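Local coordinates for penicillin-binding protein 2B (Streptococcus pneumoniae, PDB 2WAD) that binds penicillin and is thought to cross-link the peptides of neighbouring glycan strands, as a transpeptidase of the elongasome that builds peripheral peptidoglycan, at residues G483-G488 with V574-S579; V540-H545 with T568-K573. All blocks are in the same frame, centred on the assembly; numbering follows the deposited sequence. Where two conformers were deposited one is given.

Interaction 1 of 2, residues G483-G488 with V574-S579; sequences GEYGLG and VNISES. Unlike the reference sequence in segment 574-579: Glu578 (reference Asp).
Tyr485 and Val574 meet at about a right angle, one valine branch lying on the phenol ring and the other reaching its hydroxyl. Starting from CB, the tyrosine points along the flank of segment 574-579 rather than at it, and only further out does it close in. With CG anti to the carbonyl carbon (chi1 -78°), the ring swings across Val574. CE1 and CZ lie nearest Val574 CG2, which sits over the face, offset toward the rim, 4.0 Å from the ring centroid, a CH-pi contact. CE2 and CZ also pass Val574 CG1, the CZ to CG1 separation being 3.9 Å. At the tip, Tyr485 OH packs 3.7 Å from Val574 CG1 and 3.8 Å from Ile576 CD1, while its polar partner is Ser394 OG on helix 389-398. That hydrogen bond ties the far end of the ring to the helix that follows Ser386, the inferred acyl-ester serine.

Glu484 makes the polar half of the contact. Its extended chain brings OE2 to the backbone of Asn575, whose N-H donates a 3.1 Å hydrogen bond to Glu484 OE2 on the syn side of the carboxylate, 27° out of its plane. The N-H...O angle of 143° makes this a bent bond. Glu398 lies close to the other carboxylate oxygen, OE1, and the like charge might raise the pKa of Glu484.

Just beyond Tyr485, Gly486, with positive phi, donates to Gly483 O, one of the two bonds of the Schellman motif that ends helix 471-484. At this helix end in the transpeptidase domain, the tyrosine packs on the link between strand 570-573 and helix 578-593.

Interaction 2 of 2, residues V540-H545 with T568-K573; sequences VRLAPH and TKEINK. Unlike the reference sequence in segment 540-545: Leu542 (reference Val), His545 (reference Arg). Unlike the reference sequence in segment 568-573: Thr568 (reference Pro), Lys569 (reference Thr), Ile571 (reference Met).
Arg541 and Asn572 cross at a slant, guanidinium and amide planes 53° apart, and are joined by a hydrogen bond from Arg541 NH1 to Asn572 OD1 of 3.0 Å. The oxygen lies in the guanidinium plane, at its edge, whereas the donor is tilted from the amide carbonyl plane. Fully extended from CB to NE (chi1 179°), the arginine chain passes Asn572 with its CD 3.2 Å from Asn572 OD1. Ile571 comes over a guanidinium face: its CD1 lies above the centre and its CG2 approaches Arg541 NH1 to 3.4 Å. The same CD1 touches Ala543 CB at 3.9 Å, filling the angle between arginine and alanine.

Val540, Leu542 and Glu570 share the opposite face of the two-stranded sheet. Leu542 and Glu570 run alongside each other in the same direction, with Leu542 CD2 3.7 Å from Glu570 CG; that methylene also meets Val540 CG1. Both leucine methyls rest on Thr568 CG2.

The antiparallel backbones are joined by Arg541 N to Asn572 O, Ile571 N to Arg541 O and Ala543 N to Lys569 O, the last 3.1 Å long. Ile571, with helical backbone angles, and Asn572 form a classic beta bulge opposite Arg541, bringing both side chains to the arginine. Past Ala543 N a water accepts from Lys569 N and donates to Ala543 O, carrying the pairing on.

Helix 525-536 flanks the face that bears Arg541: Gln530 accepts from Arg541 NH2, and Thr534 touches the arginine chain. His545 leads towards strand 547-553, while its backbone hydrogen-bonds those of Gly353 and Val355, at the start of strand 355-363.

How the interactions relate
The two interactions lie with their centres about 12 Å apart in the transpeptidase domain, away from the annotated sites. Along the chain the order is 483-488, 540-545, 568-573 and 574-579, so the strand pair of interaction 2 falls between the two halves of interaction 1. Residues 568-573 run directly into 574-579, and one continuous run thus passes from the sheet to the start of helix 578-593. The contacts also meet in space: Asn572 ND2 probably bonds Glu484 O at 3.1 Å, and Arg541 packs against the Gly483-Gly486 turn. Together they join the end of helix 471-484 to the small sheet, alongside helix 525-536.

Interaction 1 of 2, residues G483-G488 with V574-S579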
# COMPACT_ATOMS: atom_id res chain seq x y z
N GLY A 483 -4.04 -18.99 -8.35
CA GLY A 483 -4.45 -18.33 -7.11
C GLY A 483 -3.87 -18.92 -5.83
O GLY A 483 -3.58 -18.19 -4.88
N GLU A 484 -3.65 -20.24 -5.80
CA GLU A 484 -2.97 -20.85 -4.65
C GLU A 484 -1.56 -20.31 -4.40
O GLU A 484 -1.01 -20.47 -3.30
CB GLU A 484 -2.88 -22.37 -4.82
CG GLU A 484 -4.21 -23.11 -4.70
CD GLU A 484 -3.98 -24.61 -4.78
OE1 GLU A 484 -3.88 -25.14 -5.89
OE2 GLU A 484 -3.88 -25.26 -3.73
N TYR A 485 -0.97 -19.70 -5.42
CA TYR A 485 0.39 -19.20 -5.33
C TYR A 485 0.38 -17.70 -5.29
O TYR A 485 1.45 -17.04 -5.23
CB TYR A 485 1.22 -19.66 -6.51
CG TYR A 485 1.71 -21.09 -6.46
CD1 TYR A 485 2.88 -21.43 -5.79
CD2 TYR A 485 1.08 -22.09 -7.20
CE1 TYR A 485 3.35 -22.76 -5.79
CE2 TYR A 485 1.54 -23.39 -7.22
CZ TYR A 485 2.68 -23.73 -6.52
OH TYR A 485 3.13 -25.05 -6.54
N GLY A 486 -0.84 -17.16 -5.30
CA GLY A 486 -1.03 -15.71 -5.26
C GLY A 486 -1.03 -15.07 -6.64
O GLY A 486 -1.02 -13.85 -6.79
N LEU A 487 -1.02 -15.89 -7.67
CA LEU A 487 -1.05 -15.37 -9.03
C LEU A 487 -2.52 -15.15 -9.45
O LEU A 487 -3.21 -16.10 -9.81
CB LEU A 487 -0.36 -16.37 -9.98
CG LEU A 487 1.10 -16.71 -9.63
CD1 LEU A 487 1.66 -17.82 -10.49
CD2 LEU A 487 1.97 -15.45 -9.75
N GLY A 488 -3.02 -13.92 -9.39
CA GLY A 488 -4.42 -13.63 -9.72
C GLY A 488 -5.31 -13.55 -8.49
O GLY A 488 -6.51 -13.37 -8.62
N VAL A 574 -0.63 -25.13 -0.80
CA VAL A 574 -0.81 -25.65 -2.15
C VAL A 574 -1.07 -27.16 -2.12
O VAL A 574 -0.36 -27.90 -1.44
CB VAL A 574 0.42 -25.34 -3.08
CG1 VAL A 574 0.20 -25.92 -4.51
CG2 VAL A 574 0.73 -23.81 -3.11
N ASN A 575 -2.05 -27.60 -2.90
CA ASN A 575 -2.57 -28.98 -2.84
C ASN A 575 -1.78 -29.99 -3.67
O ASN A 575 -2.33 -30.70 -4.53
CB ASN A 575 -4.06 -29.02 -3.23
CG ASN A 575 -4.69 -30.38 -2.94
OD1 ASN A 575 -4.27 -31.06 -2.02
ND2 ASN A 575 -5.66 -30.78 -3.75
N ILE A 576 -0.47 -30.05 -3.44
CA ILE A 576 0.32 -31.05 -4.14
C ILE A 576 1.14 -31.77 -3.09
O ILE A 576 1.43 -31.19 -2.05
CB ILE A 576 1.29 -30.44 -5.17
CG1 ILE A 576 2.22 -29.39 -4.51
CG2 ILE A 576 0.52 -29.90 -6.34
CD1 ILE A 576 3.18 -28.72 -5.50
N SER A 577 1.55 -33.00 -3.37
CA SER A 577 2.26 -33.81 -2.39
C SER A 577 3.65 -33.23 -2.11
O SER A 577 4.17 -32.41 -2.87
CB SER A 577 2.41 -35.24 -2.90
OG SER A 577 3.22 -35.24 -4.06
N GLU A 578 4.23 -33.66 -1.00
CA GLU A 578 5.60 -33.30 -0.67
C GLU A 578 6.60 -33.68 -1.78
O GLU A 578 7.57 -32.96 -2.02
CB GLU A 578 5.98 -34.01 0.63
CG GLU A 578 7.25 -33.50 1.25
CD GLU A 578 7.42 -34.03 2.66
OE1 GLU A 578 6.56 -34.82 3.10
OE2 GLU A 578 8.41 -33.63 3.32
N SER A 579 6.38 -34.81 -2.42
CA SER A 579 7.34 -35.29 -3.41
C SER A 579 7.19 -34.59 -4.77
O SER A 579 8.16 -34.40 -5.49
CB SER A 579 7.30 -36.82 -3.53
OG SER A 579 6.04 -37.22 -4.00

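Interaction 2 of 2, residues V540-H545 with T568-K573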
# COMPACT_ATOMS: atom_id res chain seq x y z
N VAL A 540 3.39 -23.60 1.55
CA VAL A 540 2.65 -22.76 2.48
C VAL A 540 2.81 -21.27 2.18
O VAL A 540 3.85 -20.65 2.41
CB VAL A 540 3.03 -23.04 3.95
CG1 VAL A 540 2.31 -22.05 4.86
CG2 VAL A 540 2.72 -24.50 4.30
N ARG A 541 1.74 -20.70 1.66
CA ARG A 541 1.77 -19.34 1.16
C ARG A 541 1.53 -18.37 2.30
O ARG A 541 0.62 -18.56 3.10
CB ARG A 541 0.65 -19.23 0.15
CG ARG A 541 0.50 -17.87 -0.50
CD ARG A 541 -0.62 -18.04 -1.52
NE ARG A 541 -1.08 -16.73 -1.90
CZ ARG A 541 -2.33 -16.30 -1.80
NH1 ARG A 541 -3.30 -17.09 -1.40
NH2 ARG A 541 -2.57 -15.05 -2.16
N LEU A 542 2.36 -17.35 2.39
CA LEU A 542 2.37 -16.46 3.54
C LEU A 542 2.05 -15.03 3.10
O LEU A 542 2.50 -14.59 2.04
CB LEU A 542 3.74 -16.49 4.20
CG LEU A 542 4.27 -17.79 4.85
CD1 LEU A 542 5.55 -17.47 5.65
CD2 LEU A 542 3.23 -18.46 5.77
N ALA A 543 1.23 -14.33 3.88
CA ALA A 543 0.95 -12.94 3.58
C ALA A 543 2.24 -12.15 3.76
O ALA A 543 2.92 -12.29 4.78
CB ALA A 543 -0.14 -12.39 4.51
N PRO A 544 2.55 -11.28 2.79
CA PRO A 544 3.69 -10.38 2.91
C PRO A 544 3.33 -9.26 3.87
O PRO A 544 2.19 -8.81 3.90
CB PRO A 544 3.90 -9.84 1.48
CG PRO A 544 2.80 -10.37 0.65
CD PRO A 544 1.81 -11.09 1.53
N HIS A 545 4.28 -8.86 4.71
CA HIS A 545 3.97 -7.84 5.69
C HIS A 545 5.17 -6.89 5.74
O HIS A 545 6.32 -7.35 5.79
CB HIS A 545 3.54 -8.40 7.07
CG HIS A 545 4.56 -9.24 7.76
ND1 HIS A 545 5.43 -8.73 8.71
CD2 HIS A 545 4.81 -10.57 7.70
CE1 HIS A 545 6.19 -9.71 9.17
NE2 HIS A 545 5.84 -10.83 8.57
N THR A 568 3.42 -14.43 11.81
CA THR A 568 3.38 -14.95 10.45
C THR A 568 1.97 -15.44 10.13
O THR A 568 1.35 -16.11 10.95
CB THR A 568 4.35 -16.10 10.32
OG1 THR A 568 5.68 -15.59 10.42
CG2 THR A 568 4.16 -16.79 8.98
N LYS A 569 1.47 -15.16 8.93
CA LYS A 569 0.09 -15.52 8.63
C LYS A 569 -0.01 -16.46 7.44
O LYS A 569 0.27 -16.06 6.32
CB LYS A 569 -0.75 -14.27 8.38
CG LYS A 569 -2.25 -14.50 8.40
CD LYS A 569 -3.00 -13.27 7.89
CE LYS A 569 -2.66 -12.01 8.70
NZ LYS A 569 -3.27 -10.78 8.10
N GLU A 570 -0.40 -17.71 7.70
CA GLU A 570 -0.57 -18.71 6.66
C GLU A 570 -1.93 -18.54 5.98
O GLU A 570 -2.95 -18.44 6.67
CB GLU A 570 -0.46 -20.12 7.23
CG GLU A 570 0.87 -20.38 7.86
CD GLU A 570 0.87 -20.20 9.36
OE1 GLU A 570 -0.04 -19.52 9.89
OE2 GLU A 570 1.78 -20.74 10.01
N ILE A 571 -1.93 -18.48 4.65
CA ILE A 571 -3.15 -18.20 3.88
C ILE A 571 -3.79 -19.48 3.33
O ILE A 571 -5.01 -19.63 3.31
CB ILE A 571 -2.88 -17.23 2.70
CG1 ILE A 571 -2.28 -15.91 3.22
CG2 ILE A 571 -4.17 -16.93 1.90
CD1 ILE A 571 -2.06 -14.85 2.14
N ASN A 572 -2.94 -20.39 2.85
CA ASN A 572 -3.35 -21.69 2.33
C ASN A 572 -2.12 -22.56 2.14
O ASN A 572 -0.99 -22.07 2.25
CB ASN A 572 -4.07 -21.55 0.99
CG ASN A 572 -3.20 -20.91 -0.08
OD1 ASN A 572 -2.97 -19.71 -0.05
ND2 ASN A 572 -2.74 -21.70 -1.05
N LYS A 573 -2.34 -23.84 1.86
CA LYS A 573 -1.26 -24.76 1.53
C LYS A 573 -1.56 -25.28 0.14
O LYS A 573 -2.63 -25.81 -0.05
CB LYS A 573 -1.24 -25.96 2.48
CG LYS A 573 0.06 -26.74 2.40
CD LYS A 573 0.01 -28.05 3.19
CE LYS A 573 1.37 -28.72 3.21
NZ LYS A 573 1.89 -28.83 1.83
O HOH W 1 2.85 -13.37 7.12
O HOH W 2 6.22 -12.52 10.68